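Local coordinates for protein endonuclease IV (Thermus thermophilus, PDB 3AAM) that cleaves phosphodiester bonds at apurinic or apyrimidinic sites in DNA during base excision repair, and also has a 3'-5' exonuclease activity, at residues A98-P109 with R133-T141; P114-L125 with E154-L164. One frame throughout, in Å; residues are numbered along the deposited sequence.

Contact 1 (A98-P109 with R133-T141)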
loop_
_atom_site.group_PDB
_atom_site.type_symbol
_atom_site.label_atom_id
_atom_site.label_comp_id
_atom_site.label_asym_id
_atom_site.label_seq_id
_atom_site.Cartn_x
_atom_site.Cartn_y
_atom_site.Cartn_z
ATOM N N ALA A 98 1.416 -14.438 5.427
ATOM C CA ALA A 98 2.252 -15.617 5.220
ATOM C C ALA A 98 1.385 -16.839 4.925
ATOM O O ALA A 98 1.686 -17.622 4.026
ATOM C CB ALA A 98 3.126 -15.874 6.446
ATOM N N LEU A 99 0.308 -16.998 5.685
ATOM C CA LEU A 99 -0.592 -18.125 5.485
ATOM C C LEU A 99 -1.231 -18.083 4.103
ATOM O O LEU A 99 -1.345 -19.105 3.425
ATOM C CB LEU A 99 -1.690 -18.125 6.551
ATOM C CG LEU A 99 -1.301 -18.567 7.961
ATOM C CD1 LEU A 99 -2.452 -18.304 8.918
ATOM C CD2 LEU A 99 -0.945 -20.049 7.946
ATOM N N LEU A 100 -1.640 -16.892 3.684
ATOM C CA LEU A 100 -2.286 -16.728 2.390
ATOM C C LEU A 100 -1.333 -16.726 1.202
ATOM O O LEU A 100 -1.765 -16.871 0.065
ATOM C CB LEU A 100 -3.108 -15.439 2.383
ATOM C CG LEU A 100 -4.328 -15.447 3.311
ATOM C CD1 LEU A 100 -4.952 -14.062 3.366
ATOM C CD2 LEU A 100 -5.334 -16.475 2.805
ATOM N N GLY A 101 -0.041 -16.564 1.462
ATOM C CA GLY A 101 0.919 -16.526 0.377
ATOM C C GLY A 101 0.983 -15.142 -0.248
ATOM O O GLY A 101 1.440 -14.982 -1.380
ATOM N N VAL A 102 0.496 -14.143 0.486
ATOM C CA VAL A 102 0.515 -12.756 0.025
ATOM C C VAL A 102 1.937 -12.244 0.242
ATOM O O VAL A 102 2.452 -12.292 1.356
ATOM C CB VAL A 102 -0.488 -11.895 0.823
ATOM C CG1 VAL A 102 -0.308 -10.424 0.477
ATOM C CG2 VAL A 102 -1.918 -12.335 0.504
ATOM N N GLU A 103 2.567 -11.746 -0.816
ATOM C CA GLU A 103 3.949 -11.293 -0.715
ATOM C C GLU A 103 4.218 -9.971 -0.008
ATOM O O GLU A 103 5.329 -9.761 0.477
ATOM C CB GLU A 103 4.587 -11.247 -2.107
ATOM C CG GLU A 103 6.095 -11.019 -2.082
ATOM C CD GLU A 103 6.724 -11.090 -3.460
ATOM O OE1 GLU A 103 6.590 -12.138 -4.126
ATOM O OE2 GLU A 103 7.357 -10.098 -3.877
ATOM N N TYR A 104 3.225 -9.091 0.073
ATOM C CA TYR A 104 3.440 -7.793 0.709
ATOM C C TYR A 104 2.392 -7.348 1.720
ATOM O O TYR A 104 1.204 -7.618 1.564
ATOM C CB TYR A 104 3.538 -6.691 -0.355
ATOM C CG TYR A 104 4.673 -6.859 -1.335
ATOM C CD1 TYR A 104 5.996 -6.756 -0.918
ATOM C CD2 TYR A 104 4.422 -7.146 -2.676
ATOM C CE1 TYR A 104 7.051 -6.938 -1.813
ATOM C CE2 TYR A 104 5.467 -7.331 -3.579
ATOM C CZ TYR A 104 6.777 -7.226 -3.138
ATOM O OH TYR A 104 7.818 -7.425 -4.017
ATOM N N VAL A 105 2.863 -6.655 2.752
ATOM C CA VAL A 105 2.007 -6.065 3.778
ATOM C C VAL A 105 2.477 -4.613 3.824
ATOM O O VAL A 105 3.673 -4.353 3.934
ATOM C CB VAL A 105 2.214 -6.711 5.172
ATOM C CG1 VAL A 105 1.488 -5.894 6.240
ATOM C CG2 VAL A 105 1.690 -8.132 5.162
ATOM N N VAL A 106 1.547 -3.670 3.719
ATOM C CA VAL A 106 1.905 -2.256 3.734
ATOM C C VAL A 106 1.262 -1.543 4.917
ATOM O O VAL A 106 0.103 -1.796 5.255
ATOM C CB VAL A 106 1.493 -1.578 2.395
ATOM C CG1 VAL A 106 -0.007 -1.702 2.181
ATOM C CG2 VAL A 106 1.926 -0.126 2.387
ATOM N N VAL A 107 2.022 -0.651 5.544
ATOM C CA VAL A 107 1.548 0.075 6.712
ATOM C C VAL A 107 2.029 1.513 6.686
ATOM O O VAL A 107 3.082 1.803 6.123
ATOM C CB VAL A 107 2.083 -0.596 8.006
ATOM C CG1 VAL A 107 3.602 -0.582 8.005
ATOM C CG2 VAL A 107 1.540 0.115 9.240
ATOM N N HIS A 108 1.254 2.425 7.267
ATOM C CA HIS A 108 1.720 3.800 7.323
ATOM C C HIS A 108 2.645 3.839 8.545
ATOM O O HIS A 108 2.452 3.088 9.500
ATOM C CB HIS A 108 0.547 4.803 7.413
ATOM C CG HIS A 108 -0.358 4.616 8.592
ATOM N ND1 HIS A 108 -1.467 5.412 8.797
ATOM C CD2 HIS A 108 -0.331 3.740 9.624
ATOM C CE1 HIS A 108 -2.082 5.033 9.905
ATOM N NE2 HIS A 108 -1.411 4.021 10.426
ATOM N N PRO A 109 3.690 4.679 8.511
ATOM C CA PRO A 109 4.658 4.804 9.607
ATOM C C PRO A 109 4.093 5.139 10.978
ATOM O O PRO A 109 4.539 4.591 11.990
ATOM C CB PRO A 109 5.606 5.891 9.109
ATOM C CG PRO A 109 5.553 5.739 7.638
ATOM C CD PRO A 109 4.087 5.526 7.373
ATOM N N ARG A 133 9.746 -13.641 3.256
ATOM C CA ARG A 133 8.379 -13.488 2.777
ATOM C C ARG A 133 7.421 -13.698 3.949
ATOM O O ARG A 133 7.566 -14.654 4.709
ATOM C CB ARG A 133 8.108 -14.527 1.688
ATOM C CG ARG A 133 6.809 -14.348 0.929
ATOM C CD ARG A 133 6.509 -15.589 0.100
ATOM N NE ARG A 133 5.318 -15.433 -0.729
ATOM C CZ ARG A 133 5.282 -14.737 -1.859
ATOM N NH1 ARG A 133 6.376 -14.132 -2.301
ATOM N NH2 ARG A 133 4.151 -14.645 -2.547
ATOM N N PRO A 134 6.427 -12.809 4.113
ATOM C CA PRO A 134 6.152 -11.634 3.283
ATOM C C PRO A 134 7.079 -10.466 3.589
ATOM O O PRO A 134 7.811 -10.477 4.576
ATOM C CB PRO A 134 4.703 -11.314 3.623
ATOM C CG PRO A 134 4.640 -11.653 5.069
ATOM C CD PRO A 134 5.374 -12.980 5.131
ATOM N N VAL A 135 7.035 -9.457 2.728
ATOM C CA VAL A 135 7.852 -8.265 2.898
ATOM C C VAL A 135 6.986 -7.123 3.426
ATOM O O VAL A 135 5.910 -6.855 2.894
ATOM C CB VAL A 135 8.476 -7.825 1.558
ATOM C CG1 VAL A 135 9.274 -6.539 1.750
ATOM C CG2 VAL A 135 9.370 -8.937 1.011
ATOM N N LEU A 136 7.458 -6.456 4.475
ATOM C CA LEU A 136 6.733 -5.330 5.056
ATOM C C LEU A 136 7.153 -4.046 4.347
ATOM O O LEU A 136 8.343 -3.764 4.209
ATOM C CB LEU A 136 7.029 -5.224 6.555
ATOM C CG LEU A 136 6.385 -4.067 7.327
ATOM C CD1 LEU A 136 4.864 -4.134 7.246
ATOM C CD2 LEU A 136 6.834 -4.139 8.784
ATOM N N LEU A 137 6.162 -3.281 3.900
ATOM C CA LEU A 137 6.392 -2.032 3.192
ATOM C C LEU A 137 5.929 -0.856 4.033
ATOM O O LEU A 137 4.852 -0.900 4.624
ATOM C CB LEU A 137 5.612 -2.021 1.875
ATOM C CG LEU A 137 5.858 -3.166 0.901
ATOM C CD1 LEU A 137 5.005 -2.981 -0.345
ATOM C CD2 LEU A 137 7.336 -3.208 0.546
ATOM N N VAL A 138 6.744 0.192 4.092
ATOM C CA VAL A 138 6.374 1.389 4.839
ATOM C C VAL A 138 6.059 2.466 3.810
ATOM O O VAL A 138 6.800 2.642 2.843
ATOM C CB VAL A 138 7.514 1.873 5.771
ATOM C CG1 VAL A 138 7.736 0.856 6.880
ATOM C CG2 VAL A 138 8.795 2.082 4.981
ATOM N N GLU A 139 4.953 3.174 4.012
ATOM C CA GLU A 139 4.542 4.216 3.077
ATOM C C GLU A 139 5.087 5.579 3.460
ATOM O O GLU A 139 5.329 5.853 4.632
ATOM C CB GLU A 139 3.011 4.342 3.042
ATOM C CG GLU A 139 2.235 3.059 3.281
ATOM C CD GLU A 139 0.727 3.287 3.394
ATOM O OE1 GLU A 139 0.304 4.304 3.994
ATOM O OE2 GLU A 139 -0.040 2.435 2.896
ATOM N N ASN A 140 5.285 6.432 2.462
ATOM C CA ASN A 140 5.705 7.795 2.742
ATOM C C ASN A 140 4.385 8.454 3.139
ATOM O O ASN A 140 3.307 7.962 2.783
ATOM C CB ASN A 140 6.288 8.471 1.500
ATOM C CG ASN A 140 5.341 8.439 0.321
ATOM O OD1 ASN A 140 5.020 7.372 -0.198
ATOM N ND2 ASN A 140 4.893 9.612 -0.113
ATOM N N THR A 141 4.455 9.557 3.877
ATOM C CA THR A 141 3.248 10.227 4.344
ATOM C C THR A 141 3.156 11.697 3.963
ATOM O O THR A 141 4.101 12.279 3.430
ATOM C CB THR A 141 3.136 10.133 5.870
ATOM O OG1 THR A 141 4.205 10.877 6.470
ATOM C CG2 THR A 141 3.231 8.685 6.317
#
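Tyr104 to Val107 pair in parallel with Val135 to Val138, the axes of the two short strand segments approaching to 4.6 Å at an angle of 27°, and five backbone hydrogen bonds alternate from Val135 N on Glu103 O to Glu139 N on Val107 O. These are neighbouring staves of the TIM barrel, joined through helix 114-128 as a beta-alpha-beta unit. On the face carrying Tyr104, Val106, Val135 and Leu137, the tyrosine ring lies alongside Val135, its CD1 3.7 Å from Val135 CB, and the same ring carbon also meets Leu137 CD1. On the other face Leu136 CD1 touches both Val105 CG1 and Val107 CG1.

Ahead of the strands, where Gly101 closes helix 82-100 in a Schellman motif, Arg133 reaches across to the first segment, CG anti to the backbone N (chi1 -170°). Its NH1 meets the anti side of Glu103 OE1 at 2.7 Å, while its NH2 donates to Gly101 O at 3.0 Å from above the carbonyl plane. Carboxylate and guanidinium planes stand 73° apart, and Glu103 CB lies over one guanidinium face. With an alanine at Glu103, the Arg133 guanidinium would probably lose its charged mate and be freer to turn.

At the C-terminal end, Glu139 crosses Val106 at about a right angle, OE2 3.3 Å from Val106 CG2. Pro109 and Thr141 meet tightly, CD to CG2 3.4 Å; Thr141 OG1 bonds instead to Val148 O, and His108 NE2 to Val74 O. Thus the salt bridge sits at the barrel end remote from the manganese site, whereas apolar contacts flank the carboxylate of Glu139 at the end where manganese binds and a phosphate, probably from the crystallisation liquor, lies.

Contact 2 (P114-L125 with E154-L164)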
loop_
_atom_site.group_PDB
_atom_site.type_symbol
_atom_site.label_atom_id
_atom_site.label_comp_id
_atom_site.label_asym_id
_atom_site.label_seq_id
_atom_site.Cartn_x
_atom_site.Cartn_y
_atom_site.Cartn_z
ATOM N N PRO A 114 10.920 8.861 14.806
ATOM C CA PRO A 114 11.169 7.885 13.743
ATOM C C PRO A 114 11.790 6.608 14.311
ATOM O O PRO A 114 11.510 5.507 13.837
ATOM C CB PRO A 114 12.120 8.628 12.810
ATOM C CG PRO A 114 11.648 10.049 12.934
ATOM C CD PRO A 114 11.450 10.188 14.435
ATOM N N GLU A 115 12.623 6.763 15.337
ATOM C CA GLU A 115 13.275 5.619 15.968
ATOM C C GLU A 115 12.262 4.652 16.579
ATOM O O GLU A 115 12.473 3.438 16.584
ATOM C CB GLU A 115 14.258 6.085 17.051
ATOM C CG GLU A 115 15.433 6.890 16.524
ATOM C CD GLU A 115 15.161 8.383 16.453
ATOM O OE1 GLU A 115 13.979 8.789 16.465
ATOM O OE2 GLU A 115 16.141 9.154 16.371
ATOM N N ARG A 116 11.162 5.191 17.096
ATOM C CA ARG A 116 10.117 4.370 17.698
ATOM C C ARG A 116 9.404 3.564 16.610
ATOM O O ARG A 116 9.034 2.410 16.819
ATOM C CB ARG A 116 9.121 5.267 18.438
ATOM C CG ARG A 116 7.965 4.547 19.119
ATOM C CD ARG A 116 8.430 3.581 20.198
ATOM N NE ARG A 116 7.353 3.311 21.149
ATOM C CZ ARG A 116 7.429 2.435 22.145
ATOM N NH1 ARG A 116 8.536 1.724 22.334
ATOM N NH2 ARG A 116 6.397 2.277 22.960
ATOM N N VAL A 117 9.223 4.180 15.447
ATOM C CA VAL A 117 8.568 3.517 14.326
ATOM C C VAL A 117 9.410 2.334 13.852
ATOM O O VAL A 117 8.891 1.237 13.642
ATOM C CB VAL A 117 8.342 4.502 13.153
ATOM C CG1 VAL A 117 7.845 3.757 11.931
ATOM C CG2 VAL A 117 7.327 5.561 13.556
ATOM N N LYS A 118 10.713 2.555 13.690
ATOM C CA LYS A 118 11.601 1.487 13.247
ATOM C C LYS A 118 11.551 0.359 14.274
ATOM O O LYS A 118 11.453 -0.813 13.914
ATOM C CB LYS A 118 13.033 2.011 13.085
ATOM C CG LYS A 118 13.978 1.027 12.412
ATOM C CD LYS A 118 15.265 1.715 11.986
ATOM C CE LYS A 118 16.059 0.867 11.001
ATOM N NZ LYS A 118 17.247 1.605 10.485
ATOM N N GLU A 119 11.604 0.717 15.556
ATOM C CA GLU A 119 11.541 -0.284 16.615
ATOM C C GLU A 119 10.253 -1.098 16.477
ATOM O O GLU A 119 10.270 -2.328 16.571
ATOM C CB GLU A 119 11.589 0.386 17.996
ATOM C CG GLU A 119 11.328 -0.588 19.139
ATOM C CD GLU A 119 11.281 0.078 20.497
ATOM O OE1 GLU A 119 10.897 1.265 20.567
ATOM O OE2 GLU A 119 11.614 -0.598 21.500
ATOM N N GLY A 120 9.141 -0.407 16.244
ATOM C CA GLY A 120 7.864 -1.085 16.090
ATOM C C GLY A 120 7.803 -2.010 14.885
ATOM O O GLY A 120 7.336 -3.145 14.990
ATOM N N ALA A 121 8.266 -1.529 13.735
ATOM C CA ALA A 121 8.259 -2.341 12.523
ATOM C C ALA A 121 9.069 -3.616 12.721
ATOM O O ALA A 121 8.624 -4.707 12.364
ATOM C CB ALA A 121 8.822 -1.541 11.354
ATOM N N LEU A 122 10.260 -3.479 13.294
ATOM C CA LEU A 122 11.115 -4.639 13.526
ATOM C C LEU A 122 10.511 -5.621 14.523
ATOM O O LEU A 122 10.631 -6.832 14.353
ATOM C CB LEU A 122 12.497 -4.185 14.002
ATOM C CG LEU A 122 13.343 -3.513 12.916
ATOM C CD1 LEU A 122 14.627 -2.964 13.515
ATOM C CD2 LEU A 122 13.646 -4.525 11.820
ATOM N N LYS A 123 9.858 -5.106 15.563
ATOM C CA LYS A 123 9.244 -5.969 16.565
ATOM C C LYS A 123 8.107 -6.788 15.954
ATOM O O LYS A 123 7.939 -7.961 16.278
ATOM C CB LYS A 123 8.717 -5.132 17.738
ATOM C CG LYS A 123 8.183 -5.961 18.905
ATOM C CD LYS A 123 9.259 -6.866 19.482
ATOM C CE LYS A 123 8.725 -7.701 20.636
ATOM N NZ LYS A 123 9.775 -8.592 21.207
ATOM N N ALA A 124 7.328 -6.167 15.074
ATOM C CA ALA A 124 6.219 -6.858 14.425
ATOM C C ALA A 124 6.746 -8.010 13.573
ATOM O O ALA A 124 6.184 -9.107 13.580
ATOM C CB ALA A 124 5.422 -5.883 13.560
ATOM N N LEU A 125 7.824 -7.754 12.838
ATOM C CA LEU A 125 8.432 -8.778 11.997
ATOM C C LEU A 125 8.924 -9.939 12.854
ATOM O O LEU A 125 8.758 -11.103 12.494
ATOM C CB LEU A 125 9.604 -8.189 11.207
ATOM C CG LEU A 125 9.234 -7.315 10.007
ATOM C CD1 LEU A 125 10.474 -6.642 9.443
ATOM C CD2 LEU A 125 8.573 -8.177 8.952
ATOM N N GLU A 154 14.040 10.008 5.020
ATOM C CA GLU A 154 13.693 9.439 6.316
ATOM C C GLU A 154 13.305 7.981 6.130
ATOM O O GLU A 154 13.660 7.130 6.946
ATOM C CB GLU A 154 12.546 10.210 6.975
ATOM C CG GLU A 154 12.263 9.729 8.400
ATOM C CD GLU A 154 11.387 10.683 9.192
ATOM O OE1 GLU A 154 10.153 10.667 9.005
ATOM O OE2 GLU A 154 11.939 11.459 9.994
ATOM N N LEU A 155 12.576 7.697 5.053
ATOM C CA LEU A 155 12.170 6.326 4.766
ATOM C C LEU A 155 13.402 5.476 4.505
ATOM O O LEU A 155 13.463 4.319 4.915
ATOM C CB LEU A 155 11.252 6.266 3.543
ATOM C CG LEU A 155 9.793 6.683 3.727
ATOM C CD1 LEU A 155 9.724 8.152 4.094
ATOM C CD2 LEU A 155 9.014 6.415 2.447
ATOM N N ALA A 156 14.384 6.045 3.811
ATOM C CA ALA A 156 15.603 5.306 3.516
ATOM C C ALA A 156 16.276 4.897 4.825
ATOM O O ALA A 156 16.789 3.786 4.948
ATOM C CB ALA A 156 16.545 6.154 2.677
ATOM N N TRP A 157 16.275 5.794 5.807
ATOM C CA TRP A 157 16.878 5.471 7.091
ATOM C C TRP A 157 16.048 4.406 7.811
ATOM O O TRP A 157 16.596 3.475 8.404
ATOM C CB TRP A 157 16.982 6.716 7.978
ATOM C CG TRP A 157 17.349 6.360 9.386
ATOM C CD1 TRP A 157 18.593 6.058 9.862
ATOM C CD2 TRP A 157 16.440 6.143 10.470
ATOM N NE1 TRP A 157 18.513 5.658 11.176
ATOM C CE2 TRP A 157 17.202 5.700 11.573
ATOM C CE3 TRP A 157 15.051 6.273 10.613
ATOM C CZ2 TRP A 157 16.621 5.387 12.806
ATOM C CZ3 TRP A 157 14.474 5.963 11.837
ATOM C CH2 TRP A 157 15.260 5.524 12.918
ATOM N N LEU A 158 14.726 4.551 7.750
ATOM C CA LEU A 158 13.810 3.614 8.393
ATOM C C LEU A 158 14.014 2.171 7.955
ATOM O O LEU A 158 13.949 1.257 8.778
ATOM C CB LEU A 158 12.352 4.003 8.117
ATOM C CG LEU A 158 11.661 5.022 9.022
ATOM C CD1 LEU A 158 10.236 5.236 8.538
ATOM C CD2 LEU A 158 11.646 4.515 10.460
ATOM N N VAL A 159 14.258 1.969 6.664
ATOM C CA VAL A 159 14.442 0.619 6.138
ATOM C C VAL A 159 15.894 0.149 6.100
ATOM O O VAL A 159 16.161 -1.021 5.827
ATOM C CB VAL A 159 13.833 0.489 4.720
ATOM C CG1 VAL A 159 12.380 0.946 4.741
ATOM C CG2 VAL A 159 14.642 1.302 3.716
ATOM N N ALA A 160 16.828 1.050 6.380
ATOM C CA ALA A 160 18.242 0.693 6.370
ATOM C C ALA A 160 18.546 -0.399 7.391
ATOM O O ALA A 160 18.083 -0.343 8.531
ATOM C CB ALA A 160 19.090 1.923 6.654
ATOM N N ASP A 161 19.330 -1.386 6.969
ATOM C CA ASP A 161 19.721 -2.507 7.815
ATOM C C ASP A 161 18.524 -3.349 8.264
ATOM O O ASP A 161 18.546 -3.955 9.336
ATOM C CB ASP A 161 20.492 -2.002 9.041
ATOM C CG ASP A 161 21.290 -3.100 9.722
ATOM O OD1 ASP A 161 21.874 -2.838 10.794
ATOM O OD2 ASP A 161 21.341 -4.227 9.181
ATOM N N THR A 162 17.481 -3.385 7.439
ATOM C CA THR A 162 16.283 -4.169 7.738
ATOM C C THR A 162 15.772 -4.753 6.426
ATOM O O THR A 162 16.247 -4.383 5.353
ATOM C CB THR A 162 15.139 -3.300 8.302
ATOM O OG1 THR A 162 14.469 -2.636 7.219
ATOM C CG2 THR A 162 15.675 -2.259 9.271
ATOM N N PRO A 163 14.806 -5.682 6.496
ATOM C CA PRO A 163 14.260 -6.278 5.277
ATOM C C PRO A 163 13.044 -5.477 4.804
ATOM O O PRO A 163 12.329 -5.895 3.902
ATOM C CB PRO A 163 13.887 -7.683 5.724
ATOM C CG PRO A 163 13.395 -7.443 7.120
ATOM C CD PRO A 163 14.429 -6.481 7.679
ATOM N N LEU A 164 12.815 -4.328 5.433
ATOM C CA LEU A 164 11.691 -3.472 5.072
ATOM C C LEU A 164 11.917 -2.834 3.710
ATOM O O LEU A 164 13.051 -2.565 3.319
ATOM C CB LEU A 164 11.514 -2.345 6.092
ATOM C CG LEU A 164 11.239 -2.687 7.556
ATOM C CD1 LEU A 164 11.327 -1.424 8.409
ATOM C CD2 LEU A 164 9.867 -3.318 7.671
#
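Lys118 lies across one face of the Trp157 indole on its way to the end of helix 152-159. CG is anti to the backbone N (chi1 -171°) and the chain stays extended beyond it, which carries CD over the six-membered ring, 4.2 Å from its centroid in a CH-pi contact, and brings NZ over the five-membered ring, 4.4 Å from that centroid, in a cation-pi contact. The ammonium then donates twice: to Trp157 O at 2.9 Å, nearly in line with the carbonyl, and to Ala160 O at 2.9 Å. Trp157 O also accepts from Ala160 N.

The indole presents its edge to the start of helix 114-128. Pro114 O lies near the ring plane at CZ3, Pro114 CB is 3.7 Å from the same carbon, and the CA of Glu115 meets CH2. Beside it Glu154 crosses the proline at about a right angle, OE2 against Pro114 CG, while its OE1 bonds to Gly149 N. Leu158 CD2 packs against Pro114 O, Lys118 CB and Val117 CG1.

Further along, the type II turn from Val159 to Thr162 faces the next helical turns. Thr162 directs OG1 back to its own segment, donating to Val159 O, and accepts there from Leu164 N, which makes an ST turn; CG2 is the branch that meets Lys118 CE, at 3.6 Å, and Leu122 CD2. Leu125 CD1 meets Pro163 CG, the two side chains tip to tip, and also touches Leu164 CD2, with Ala121 CB on Leu164 CD1.

The axes of the helical segments 114-125 and 154-159, from successive outer helices of the barrel, approach to 10.0 Å, inclined by 41°. Lysine joins them through both charge and chain: the positive end is likely to be favoured by the carbonyls at the helix C-terminus and by the indole face.

Contacts 1 and 2, centred about 13 Å apart, alternate along the chain: strand 104-107, helix 114-128, strand 135-139, then helix 152-159. The helices of contact 2 lie outside the strands of contact 1. The two sets of segments meet where Leu136 CD2 packs on Leu164 CD2 at 3.3 Å, Asn140 CB on Leu155 CD2 at 3.5 Å, and Val138 CG2 on Val159 CG1 at 3.8 Å. Contact 1 also borders the active site: the Glu139 side chain comes within about 6 Å of a manganese ion and 4 Å of the side chain of the manganese ligand His172. In contact 2, Glu154 stays about 12 Å from His172, side chain to side chain.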